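Local coordinates for PATF (Prochloron didemni, PDB 4BG2), which is probably linked to patellamide biosynthesis and is related to the prenyl transferases of cyanobactin pathways, although its own reaction is not settled, at residues V68-Q72 / G73-P77; H139-P142 / E143-T146; S217-V220 / N221-R225; K265-N268 / F269-Q273; F32-P35 / L36-E39. All blocks are in the same frame, centred on the assembly; numbering follows the deposited sequence.

In the fold
Along the chain the order is contact 5, contact 1, contact 2, contact 3, contact 4. All five belong to one closed antiparallel barrel with helices around it, consistent with the ABBA fold of prenyl transferases. Contacts 1 and 2 lie where strands 60-70 and 133-140 of the same sheet run out into loops leading to helices; their centres are about 14 Å apart, and Lys141 packs against Thr74. Contact 5 starts helix 34-42, and its Phe37 touches Val68 of contact 1. Contact 3, on helix 218-223, and contact 4, on helix 261-272, stand apart, their centres about 25 Å from each other. Together they show how helices pack on the barrel strands and how loops join the two layers.

Contact 1 of 5, residues V68-Q72 / G73-P77; sequences VCNNQ and GTTWP
The side chains of Asn70 and Thr75 meet in van der Waals contact, the methyl CG2 of Thr75 lying 3.8 Å from CG of Asn70. The two side chains slant across each other, and the methyl is nearly as close to the amide oxygen and nitrogen as to the carbon between them. Threonine suits this place because it branches: CG2 packs on the amide, while OG1, held between the backbone N and the carbonyl carbon (chi1 48°), is left for polar work.

Hydrogen bonding turns on OD1 of Asn70. With chi1 at 180°, CG lies beside the carbonyl carbon, and the oxygen is carried forward along the chain to accept from Gln72 N at 2.7 Å. This is an Asx turn, placed where strand 60-70 of the barrel ends and the loop to helix 79-91 begins. The donor comes from above the carbonyl plane, 41° out of it. ND2 of the same amide binds the backbone oxygen of Glu45, which fixes the rotation of the group. An alanine here is likely to leave Gln72 N without its turn partner and the Thr75 methyl facing a gap.

A water bridges the bend. It can donate to Gly73 O at 2.6 Å or to Asn70 OD1 at 3.2 Å, with more acceptors in reach than it has protons. It is also hydrogen-bonded to Thr75 OG1, at 2.6 Å. Glycine fits at the bend because its phi is positive and a beta carbon would run into the carbonyl oxygen of Gln72. The side-chain oxygen of Gln72 accepts from Ser47 N.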
# COMPACT_ATOMS: atom_id res chain seq x y z
N VAL A 68 6.28 2.75 4.13
CA VAL A 68 7.61 3.25 3.90
C VAL A 68 8.51 2.16 3.33
O VAL A 68 8.50 0.99 3.79
CB VAL A 68 8.20 3.77 5.21
CG1 VAL A 68 9.62 4.31 4.98
CG2 VAL A 68 7.32 4.86 5.78
N CYS A 69 9.29 2.51 2.33
CA CYS A 69 10.33 1.59 1.88
C CYS A 69 11.48 2.30 1.20
O CYS A 69 11.34 3.44 0.73
CB CYS A 69 9.76 0.53 0.92
SG CYS A 69 9.19 1.19 -0.68
N ASN A 70 12.60 1.59 1.13
CA ASN A 70 13.74 2.05 0.39
C ASN A 70 13.38 2.09 -1.09
O ASN A 70 12.75 1.18 -1.60
CB ASN A 70 14.94 1.14 0.66
CG ASN A 70 16.17 1.57 -0.09
OD1 ASN A 70 16.23 1.44 -1.31
ND2 ASN A 70 17.14 2.12 0.62
N ASN A 71 13.75 3.17 -1.74
CA ASN A 71 13.36 3.40 -3.12
C ASN A 71 14.58 3.39 -4.03
O ASN A 71 14.48 3.82 -5.16
CB ASN A 71 12.56 4.72 -3.24
CG ASN A 71 13.35 5.96 -2.83
OD1 ASN A 71 14.59 5.99 -2.86
ND2 ASN A 71 12.63 7.01 -2.49
N GLN A 72 15.71 2.89 -3.53
CA GLN A 72 16.95 2.77 -4.31
C GLN A 72 17.31 1.30 -4.59
O GLN A 72 18.09 0.70 -3.85
CB GLN A 72 18.13 3.36 -3.53
CG GLN A 72 18.09 4.84 -3.26
CD GLN A 72 19.18 5.22 -2.29
OE1 GLN A 72 19.29 4.64 -1.21
NE2 GLN A 72 20.01 6.18 -2.68
N GLY A 73 16.73 0.72 -5.63
CA GLY A 73 17.03 -0.65 -6.00
C GLY A 73 16.57 -1.74 -5.04
O GLY A 73 15.58 -1.60 -4.35
N THR A 74 17.34 -2.82 -4.98
CA THR A 74 16.92 -4.02 -4.30
C THR A 74 17.45 -4.10 -2.89
O THR A 74 18.65 -4.14 -2.69
CB THR A 74 17.38 -5.26 -5.09
OG1 THR A 74 16.62 -5.32 -6.30
CG2 THR A 74 17.15 -6.56 -4.30
N THR A 75 16.55 -4.17 -1.90
CA THR A 75 16.96 -4.41 -0.50
C THR A 75 16.45 -5.74 0.08
O THR A 75 16.70 -6.03 1.25
CB THR A 75 16.58 -3.24 0.43
OG1 THR A 75 15.23 -2.87 0.22
CG2 THR A 75 17.45 -2.03 0.16
N TRP A 76 15.73 -6.52 -0.71
CA TRP A 76 15.37 -7.87 -0.30
C TRP A 76 16.60 -8.77 -0.30
O TRP A 76 17.37 -8.72 -1.25
CB TRP A 76 14.35 -8.46 -1.27
CG TRP A 76 13.85 -9.82 -0.90
CD1 TRP A 76 14.34 -11.01 -1.33
CD2 TRP A 76 12.72 -10.13 -0.08
NE1 TRP A 76 13.60 -12.05 -0.84
CE2 TRP A 76 12.59 -11.54 -0.06
CE3 TRP A 76 11.81 -9.35 0.64
CZ2 TRP A 76 11.60 -12.19 0.66
CZ3 TRP A 76 10.80 -9.99 1.35
CH2 TRP A 76 10.70 -11.41 1.35
N PRO A 77 16.78 -9.60 0.73
CA PRO A 77 15.92 -9.90 1.85
C PRO A 77 16.21 -9.12 3.12
O PRO A 77 15.50 -9.31 4.11
CB PRO A 77 16.19 -11.39 2.09
CG PRO A 77 17.66 -11.54 1.79
CD PRO A 77 17.96 -10.50 0.73
O HOH W 1 14.82 -1.38 -1.83

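Contact 2 of 5, residues H139-P142 / E143-T146; sequences HIKP and EEDT
Ile140 and Thr146 press methyl against methyl, CG2 of one lying 3.3 Å from CG2 of the other, tighter than ordinary carbon packing. Each branched residue offers a methyl by its first torsion. In Ile140 the CG2 branch stands opposite the backbone N and beside the carbonyl carbon, with CG1 on the side of the nitrogen (chi1 -60°). In Thr146 it is the hydroxyl that takes the position between N and the carbonyl carbon (chi1 55°), which sends CG2 across the bend at a slant to meet the isoleucine.

Between them the chain makes a type I beta turn from Lys141 to Glu144 as it leaves strand 133-140 for helix 147-157. Pro142 occupies the second position, where its ring-restricted phi of -61° is just what the turn asks for. Lys141 O and Glu144 N, the ends of the turn, are 3.5 Å apart. Their side chains touch near the base, Lys141 CB lying 3.7 Å from Glu144 CG. Beyond this point they differ in shape: the lysine stays extended, whereas the glutamate bends at its second torsion.

Thr146 holds the N-cap position of the helix, yet its hydroxyl does not cap; OG1 is bonded to NZ of Lys204. The lysine end of Lys141 is similarly engaged, donating to Arg114 O and standing 5.1 Å from Glu144 OE2, so the opposite charges are near without touching and any attraction is probably modest. Within the turn, then, the side chains meet through carbon packing, while the polar ends of Lys141 and Thr146 bond to residues outside it.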
# COMPACT_ATOMS: atom_id res chain seq x y z
N HIS A 139 7.19 -6.01 -2.97
CA HIS A 139 7.26 -5.51 -4.34
C HIS A 139 8.13 -6.42 -5.20
O HIS A 139 9.30 -6.62 -4.91
CB HIS A 139 7.81 -4.10 -4.36
CG HIS A 139 6.87 -3.11 -3.77
ND1 HIS A 139 5.72 -2.71 -4.41
CD2 HIS A 139 6.89 -2.44 -2.60
CE1 HIS A 139 5.08 -1.83 -3.67
NE2 HIS A 139 5.77 -1.66 -2.55
N ILE A 140 7.52 -6.95 -6.25
CA ILE A 140 8.12 -7.96 -7.09
C ILE A 140 8.73 -7.28 -8.30
O ILE A 140 8.21 -6.26 -8.74
CB ILE A 140 7.03 -8.97 -7.53
CG1 ILE A 140 6.41 -9.64 -6.30
CG2 ILE A 140 7.59 -10.02 -8.46
CD1 ILE A 140 5.07 -10.27 -6.57
N LYS A 141 9.83 -7.83 -8.82
CA LYS A 141 10.48 -7.26 -10.01
C LYS A 141 9.55 -7.45 -11.19
O LYS A 141 9.10 -8.56 -11.44
CB LYS A 141 11.84 -7.92 -10.26
CG LYS A 141 12.87 -7.59 -9.21
CD LYS A 141 14.25 -8.10 -9.59
CE LYS A 141 15.26 -7.80 -8.50
NZ LYS A 141 16.53 -8.56 -8.71
N PRO A 142 9.23 -6.36 -11.91
CA PRO A 142 8.28 -6.45 -13.04
C PRO A 142 8.69 -7.36 -14.18
O PRO A 142 7.81 -7.92 -14.82
CB PRO A 142 8.19 -5.01 -13.53
CG PRO A 142 8.42 -4.21 -12.31
CD PRO A 142 9.49 -4.95 -11.57
N GLU A 143 9.99 -7.48 -14.44
CA GLU A 143 10.49 -8.19 -15.63
C GLU A 143 10.94 -9.62 -15.36
O GLU A 143 11.61 -10.23 -16.19
CB GLU A 143 11.63 -7.40 -16.28
CG GLU A 143 11.14 -6.16 -17.00
CD GLU A 143 10.36 -6.50 -18.26
OE1 GLU A 143 10.97 -7.05 -19.21
OE2 GLU A 143 9.13 -6.22 -18.28
N GLU A 144 10.56 -10.17 -14.22
CA GLU A 144 10.83 -11.57 -13.93
C GLU A 144 9.53 -12.37 -14.09
O GLU A 144 8.44 -11.82 -13.93
CB GLU A 144 11.38 -11.73 -12.51
CG GLU A 144 12.68 -10.98 -12.25
CD GLU A 144 13.91 -11.64 -12.86
OE1 GLU A 144 13.85 -12.82 -13.28
OE2 GLU A 144 14.95 -10.97 -12.95
N ASP A 145 9.67 -13.66 -14.40
CA ASP A 145 8.56 -14.60 -14.34
C ASP A 145 8.41 -14.97 -12.86
O ASP A 145 9.30 -15.60 -12.29
CB ASP A 145 8.82 -15.84 -15.20
CG ASP A 145 7.79 -16.95 -14.96
OD1 ASP A 145 6.65 -16.66 -14.53
OD2 ASP A 145 8.12 -18.13 -15.23
N THR A 146 7.30 -14.55 -12.26
CA THR A 146 7.16 -14.60 -10.82
C THR A 146 5.95 -15.43 -10.38
O THR A 146 5.42 -15.24 -9.29
CB THR A 146 7.11 -13.19 -10.23
OG1 THR A 146 6.07 -12.43 -10.87
CG2 THR A 146 8.44 -12.50 -10.47

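Contact 3 of 5, residues S217-V220 / N221-R225; sequences SRKV and NSIFR
Ser217 O is gripped twice by Asn221: the backbone N donates at 2.9 Å, almost straight at 173°, and the side-chain ND2 donates at 3.1 Å from above the carbonyl plane. The serine hydroxyl works too, OG accepting from Val220 N at 3.1 Å as the N-cap of helix 218-223. Small and able to accept, serine suits a helix start, where amide hydrogens lack partners. ND2 of Asn221 also donates to Thr212 O, tying the short helix to helix 206-215. A leucine in place of this asparagine, having no amide, would probably leave Thr212 O without this donor and weaken the tie between the two helices.

Further along, Ser222 OG donates to Lys219 O at 3.0 Å, with its oxygen between the backbone N and the carbonyl carbon (chi1 80°). Val220 O accepts from both Ile223 N and Phe224 N, the latter at 3.0 Å.

The packing lies outside this network. Buried Val220 packs on Thr212, Leu243 and Leu288. Lys219 folds back, bent at its second and fourth torsions, and NZ comes within 3.5 Å of Ile223 CG2 while making a weak bond to Tyr256 O. Phe224 turns one ring face to Arg225 CG, which lies over its centre, and meets Phe230 edge-to-face. The chemistry implies that side chains supplement the backbone bonds at the helix start, Ser217 capping it and Asn221 joining it to its neighbour.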
# COMPACT_ATOMS: atom_id res chain seq x y z
N SER A 217 -16.57 -2.56 -15.17
CA SER A 217 -17.55 -1.61 -15.65
C SER A 217 -16.95 -0.67 -16.70
O SER A 217 -15.73 -0.52 -16.83
CB SER A 217 -18.09 -0.80 -14.49
OG SER A 217 -17.10 0.11 -14.03
N ARG A 218 -17.83 -0.01 -17.45
CA ARG A 218 -17.42 0.99 -18.42
C ARG A 218 -16.68 2.13 -17.73
O ARG A 218 -15.70 2.66 -18.25
CB ARG A 218 -18.64 1.52 -19.19
CG ARG A 218 -19.23 0.45 -20.09
CD ARG A 218 -20.37 0.96 -20.95
NE ARG A 218 -21.59 1.21 -20.17
CZ ARG A 218 -22.79 0.70 -20.42
NH1 ARG A 218 -23.00 -0.13 -21.44
NH2 ARG A 218 -23.82 1.02 -19.64
N LYS A 219 -17.12 2.49 -16.53
CA LYS A 219 -16.47 3.56 -15.79
C LYS A 219 -15.01 3.20 -15.44
O LYS A 219 -14.11 4.03 -15.60
CB LYS A 219 -17.28 3.91 -14.54
CG LYS A 219 -16.59 4.90 -13.61
CD LYS A 219 -17.24 6.27 -13.66
CE LYS A 219 -16.27 7.36 -13.22
NZ LYS A 219 -14.93 7.45 -13.91
N VAL A 220 -14.78 1.96 -15.00
CA VAL A 220 -13.41 1.46 -14.81
C VAL A 220 -12.61 1.47 -16.10
O VAL A 220 -11.50 2.01 -16.15
CB VAL A 220 -13.39 0.03 -14.23
CG1 VAL A 220 -11.99 -0.57 -14.31
CG2 VAL A 220 -13.85 0.06 -12.78
N ASN A 221 -13.19 0.90 -17.16
CA ASN A 221 -12.54 0.89 -18.47
C ASN A 221 -12.21 2.26 -19.03
O ASN A 221 -11.20 2.41 -19.71
CB ASN A 221 -13.32 0.05 -19.48
CG ASN A 221 -12.96 -1.42 -19.38
OD1 ASN A 221 -11.92 -1.85 -19.90
ND2 ASN A 221 -13.77 -2.19 -18.63
N SER A 222 -13.01 3.27 -18.70
CA SER A 222 -12.78 4.60 -19.24
C SER A 222 -11.66 5.37 -18.56
O SER A 222 -11.17 6.33 -19.14
CB SER A 222 -14.06 5.43 -19.22
OG SER A 222 -14.29 5.95 -17.94
N ILE A 223 -11.26 4.97 -17.35
CA ILE A 223 -10.22 5.68 -16.59
C ILE A 223 -8.93 4.90 -16.33
O ILE A 223 -7.92 5.50 -16.03
CB ILE A 223 -10.73 6.22 -15.22
CG1 ILE A 223 -11.23 5.07 -14.35
CG2 ILE A 223 -11.81 7.29 -15.44
CD1 ILE A 223 -11.57 5.44 -12.92
N PHE A 224 -8.96 3.57 -16.44
CA PHE A 224 -7.86 2.79 -15.88
C PHE A 224 -6.52 2.95 -16.59
O PHE A 224 -5.49 2.70 -15.99
CB PHE A 224 -8.24 1.30 -15.72
CG PHE A 224 -8.06 0.48 -16.96
CD1 PHE A 224 -8.98 0.55 -17.99
CD2 PHE A 224 -6.99 -0.40 -17.08
CE1 PHE A 224 -8.83 -0.22 -19.13
CE2 PHE A 224 -6.83 -1.16 -18.21
CZ PHE A 224 -7.75 -1.08 -19.24
N ARG A 225 -6.54 3.40 -17.84
CA ARG A 225 -5.33 3.64 -18.63
C ARG A 225 -4.85 5.08 -18.60
O ARG A 225 -3.83 5.39 -19.19
CB ARG A 225 -5.58 3.27 -20.09
CG ARG A 225 -5.93 1.82 -20.31
CD ARG A 225 -6.50 1.64 -21.70
NE ARG A 225 -6.35 0.28 -22.18
CZ ARG A 225 -6.90 -0.19 -23.29
NH1 ARG A 225 -7.67 0.58 -24.05
NH2 ARG A 225 -6.70 -1.46 -23.63

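Contact 4 of 5, residues K265-N268 / F269-Q273; sequences KIYN and FCQSQ
Regular helical bonds join Lys265 to Phe269, Ile266 to Cys270 and Tyr267 to Gln271, with Phe269 N 2.9 Å from Lys265 O, and the last bond, from Ser272 N to Asn268 O, is weak.

On the inner side, Ile266 CG2 lies 4.4 Å from SG of Cys270, one helical turn on. The small cysteine side chain lies beside the isoleucine, and both are buried against the barrel. Phe269, with CG opposite its backbone N (chi1 167°), sets its ring out from the helix with Ile266 O near the ring edge. One ring face receives Gln273 CG 3.4 Å above its plane and toward the rim. The ring also meets Phe26, in the loop just after helix 3-25, edge-to-face, and touches Ala25 of that helix.

The outer side is polar. The amide groups of Asn268 and Gln271 run side by side in the same direction, their planes 25° apart. Gln271 reaches this place from the position between the backbone N and the carbonyl carbon (chi1 71°), which brings its CG close to Asn268 O, at 3.2 Å. The Tyr267 ring crosses the Gln271 amide, the two planes 49° apart. Near the helix end Ser272 OG turns back to donate to Phe269 O at 2.8 Å; serine's short side chain lets the hydroxyl reach the carbonyl three residues earlier.

Helix 261-272 thus shows the two faces of an amphipathic helix on a barrel: Ile266 reaches both strands 48-57 and 295-303, Cys270 the latter, where the first and last strands of the sheet meet to close it, as in the ABBA fold of prenyl transferases.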
# COMPACT_ATOMS: atom_id res chain seq x y z
N LYS A 265 -10.90 17.83 0.53
CA LYS A 265 -9.92 18.29 1.51
C LYS A 265 -8.57 17.61 1.32
O LYS A 265 -7.51 18.26 1.34
CB LYS A 265 -10.42 18.06 2.93
CG LYS A 265 -9.32 18.19 3.98
CD LYS A 265 -9.91 18.16 5.38
CE LYS A 265 -8.82 18.21 6.43
NZ LYS A 265 -9.41 18.66 7.71
N ILE A 266 -8.58 16.29 1.13
CA ILE A 266 -7.34 15.56 0.89
C ILE A 266 -6.70 16.05 -0.40
O ILE A 266 -5.48 16.23 -0.46
CB ILE A 266 -7.55 14.03 0.80
CG1 ILE A 266 -8.10 13.47 2.11
CG2 ILE A 266 -6.24 13.32 0.46
CD1 ILE A 266 -8.88 12.19 1.95
N TYR A 267 -7.53 16.26 -1.42
CA TYR A 267 -7.02 16.71 -2.71
C TYR A 267 -6.32 18.05 -2.62
O TYR A 267 -5.23 18.23 -3.14
CB TYR A 267 -8.16 16.79 -3.73
CG TYR A 267 -7.70 17.37 -5.03
CD1 TYR A 267 -6.85 16.65 -5.86
CD2 TYR A 267 -8.07 18.64 -5.41
CE1 TYR A 267 -6.41 17.18 -7.06
CE2 TYR A 267 -7.63 19.19 -6.60
CZ TYR A 267 -6.80 18.45 -7.42
OH TYR A 267 -6.36 18.97 -8.60
N ASN A 268 -6.98 18.99 -1.95
CA ASN A 268 -6.44 20.34 -1.72
C ASN A 268 -5.15 20.31 -0.94
O ASN A 268 -4.18 21.01 -1.27
CB ASN A 268 -7.45 21.18 -0.95
CG ASN A 268 -8.65 21.56 -1.79
OD1 ASN A 268 -8.60 21.55 -3.02
ND2 ASN A 268 -9.73 21.89 -1.12
N PHE A 269 -5.14 19.50 0.11
CA PHE A 269 -3.93 19.35 0.89
C PHE A 269 -2.78 18.88 -0.00
O PHE A 269 -1.68 19.44 0.05
CB PHE A 269 -4.14 18.38 2.04
CG PHE A 269 -2.87 17.96 2.70
CD1 PHE A 269 -2.23 18.79 3.61
CD2 PHE A 269 -2.28 16.75 2.36
CE1 PHE A 269 -1.04 18.40 4.20
CE2 PHE A 269 -1.09 16.36 2.95
CZ PHE A 269 -0.47 17.19 3.87
N CYS A 270 -3.04 17.88 -0.84
CA CYS A 270 -2.01 17.34 -1.73
C CYS A 270 -1.41 18.37 -2.69
O CYS A 270 -0.18 18.38 -2.88
CB CYS A 270 -2.53 16.16 -2.53
SG CYS A 270 -2.54 14.65 -1.56
N GLN A 271 -2.28 19.22 -3.27
CA GLN A 271 -1.85 20.21 -4.27
C GLN A 271 -1.00 21.33 -3.68
O GLN A 271 -0.24 21.96 -4.40
CB GLN A 271 -3.04 20.80 -5.11
CG GLN A 271 -4.03 21.76 -4.39
CD GLN A 271 -5.12 22.37 -5.31
OE1 GLN A 271 -6.31 22.42 -4.95
NE2 GLN A 271 -4.71 22.84 -6.48
N SER A 272 -1.12 21.56 -2.38
CA SER A 272 -0.29 22.54 -1.70
C SER A 272 1.02 21.95 -1.16
O SER A 272 1.90 22.70 -0.75
CB SER A 272 -1.06 23.16 -0.55
OG SER A 272 -1.51 22.17 0.34
N GLN A 273 1.15 20.62 -1.13
CA GLN A 273 2.37 19.99 -0.58
C GLN A 273 3.44 19.74 -1.64
O GLN A 273 3.14 19.30 -2.74
CB GLN A 273 2.05 18.66 0.09
CG GLN A 273 1.26 18.76 1.38
CD GLN A 273 1.94 19.66 2.39
OE1 GLN A 273 2.88 19.26 3.06
NE2 GLN A 273 1.46 20.89 2.48

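Contact 5 of 5, residues F32-P35 / L36-E39; sequences FPLP and LFEE
Pro33 O accepts the backbone hydrogen of Phe37 at 2.9 Å, the opening bond of helix 34-42, with the donor nearly in line with the carbonyl. Pro33 is the N-cap residue and Pro35 sits in the first turn, where a proline costs nothing because its nitrogen would have no carbonyl partner there. Leu34 O and Pro35 O continue the pattern, accepting from Glu38 N at 3.0 Å and Glu39 N at 3.2 Å. The helix lies against the closed antiparallel barrel, with strands 60-70 and 116-124 beneath it.

A cis peptide precedes Pro33 and brings its ring over Phe32, where CB lies 3.8 Å above one face of the aromatic ring, toward the rim. This probably helps Phe32 reach the first turn. Leucine suits position 36 because its branched end extends to that ring across the turn.

Phe37 points to the barrel. With CG opposite its backbone N (chi1 -176°), the ring leaves the helix, while Leu34 CD1 lies 4.4 Å from its CD2. A large, flat apolar ring can touch Tyr66, Val68, Ile121 and Val123 at once.

Glu38 probably stays charged although buried, since both carboxylate oxygens have partners: OE1 forms a salt bridge with Arg20, and OE2 accepts from Gln23, both on helix 3-25. Its extended chain gives the reach needed to join the two helices. The tightest side-chain contact between the segments at the helix start is the oblique approach of Leu36 CD1 to Phe32 CE2, at 3.5 Å.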
# COMPACT_ATOMS: atom_id res chain seq x y z
N PHE A 32 -0.67 4.41 19.74
CA PHE A 32 -0.02 3.16 19.43
C PHE A 32 -0.58 2.60 18.13
O PHE A 32 -1.81 2.56 17.98
CB PHE A 32 -0.27 2.15 20.55
CG PHE A 32 0.46 0.87 20.37
CD1 PHE A 32 -0.10 -0.18 19.65
CD2 PHE A 32 1.72 0.72 20.90
CE1 PHE A 32 0.61 -1.36 19.45
CE2 PHE A 32 2.43 -0.45 20.72
CZ PHE A 32 1.88 -1.50 19.99
N PRO A 33 0.28 2.15 17.20
CA PRO A 33 1.73 2.01 17.23
C PRO A 33 2.51 3.11 16.49
O PRO A 33 3.67 2.90 16.10
CB PRO A 33 1.92 0.69 16.49
CG PRO A 33 0.89 0.78 15.41
CD PRO A 33 -0.27 1.57 15.97
N LEU A 34 1.92 4.28 16.36
CA LEU A 34 2.55 5.35 15.59
C LEU A 34 3.90 5.84 16.11
O LEU A 34 4.85 5.94 15.33
CB LEU A 34 1.57 6.50 15.40
CG LEU A 34 1.85 7.56 14.35
CD1 LEU A 34 2.60 7.02 13.13
CD2 LEU A 34 0.51 8.17 13.92
N PRO A 35 4.03 6.13 17.41
CA PRO A 35 5.39 6.43 17.90
C PRO A 35 6.44 5.37 17.59
O PRO A 35 7.54 5.70 17.15
CB PRO A 35 5.20 6.58 19.42
CG PRO A 35 3.78 7.01 19.57
CD PRO A 35 3.01 6.32 18.47
N LEU A 36 6.11 4.10 17.82
CA LEU A 36 7.01 2.98 17.46
C LEU A 36 7.34 2.97 15.96
O LEU A 36 8.47 2.71 15.57
CB LEU A 36 6.38 1.63 17.82
CG LEU A 36 6.49 1.09 19.24
CD1 LEU A 36 5.60 -0.13 19.39
CD2 LEU A 36 7.94 0.75 19.56
N PHE A 37 6.34 3.23 15.13
CA PHE A 37 6.56 3.22 13.70
C PHE A 37 7.55 4.30 13.26
O PHE A 37 8.44 4.06 12.42
CB PHE A 37 5.25 3.43 12.97
CG PHE A 37 5.39 3.34 11.50
CD1 PHE A 37 5.74 2.13 10.89
CD2 PHE A 37 5.23 4.46 10.72
CE1 PHE A 37 5.86 2.05 9.53
CE2 PHE A 37 5.37 4.38 9.35
CZ PHE A 37 5.68 3.17 8.76
N GLU A 38 7.45 5.47 13.89
CA GLU A 38 8.35 6.57 13.59
C GLU A 38 9.80 6.17 13.90
O GLU A 38 10.71 6.43 13.11
CB GLU A 38 7.94 7.82 14.39
CG GLU A 38 6.61 8.43 13.94
CD GLU A 38 6.18 9.65 14.76
OE1 GLU A 38 6.86 10.02 15.74
OE2 GLU A 38 5.14 10.28 14.42
N GLU A 39 10.00 5.52 15.05
CA GLU A 39 11.33 5.04 15.39
C GLU A 39 11.79 4.00 14.37
O GLU A 39 12.95 4.00 13.96
CB GLU A 39 11.35 4.44 16.81
CG GLU A 39 11.02 5.47 17.88
CD GLU A 39 10.91 4.90 19.29
OE1 GLU A 39 10.21 3.88 19.52
OE2 GLU A 39 11.53 5.50 20.20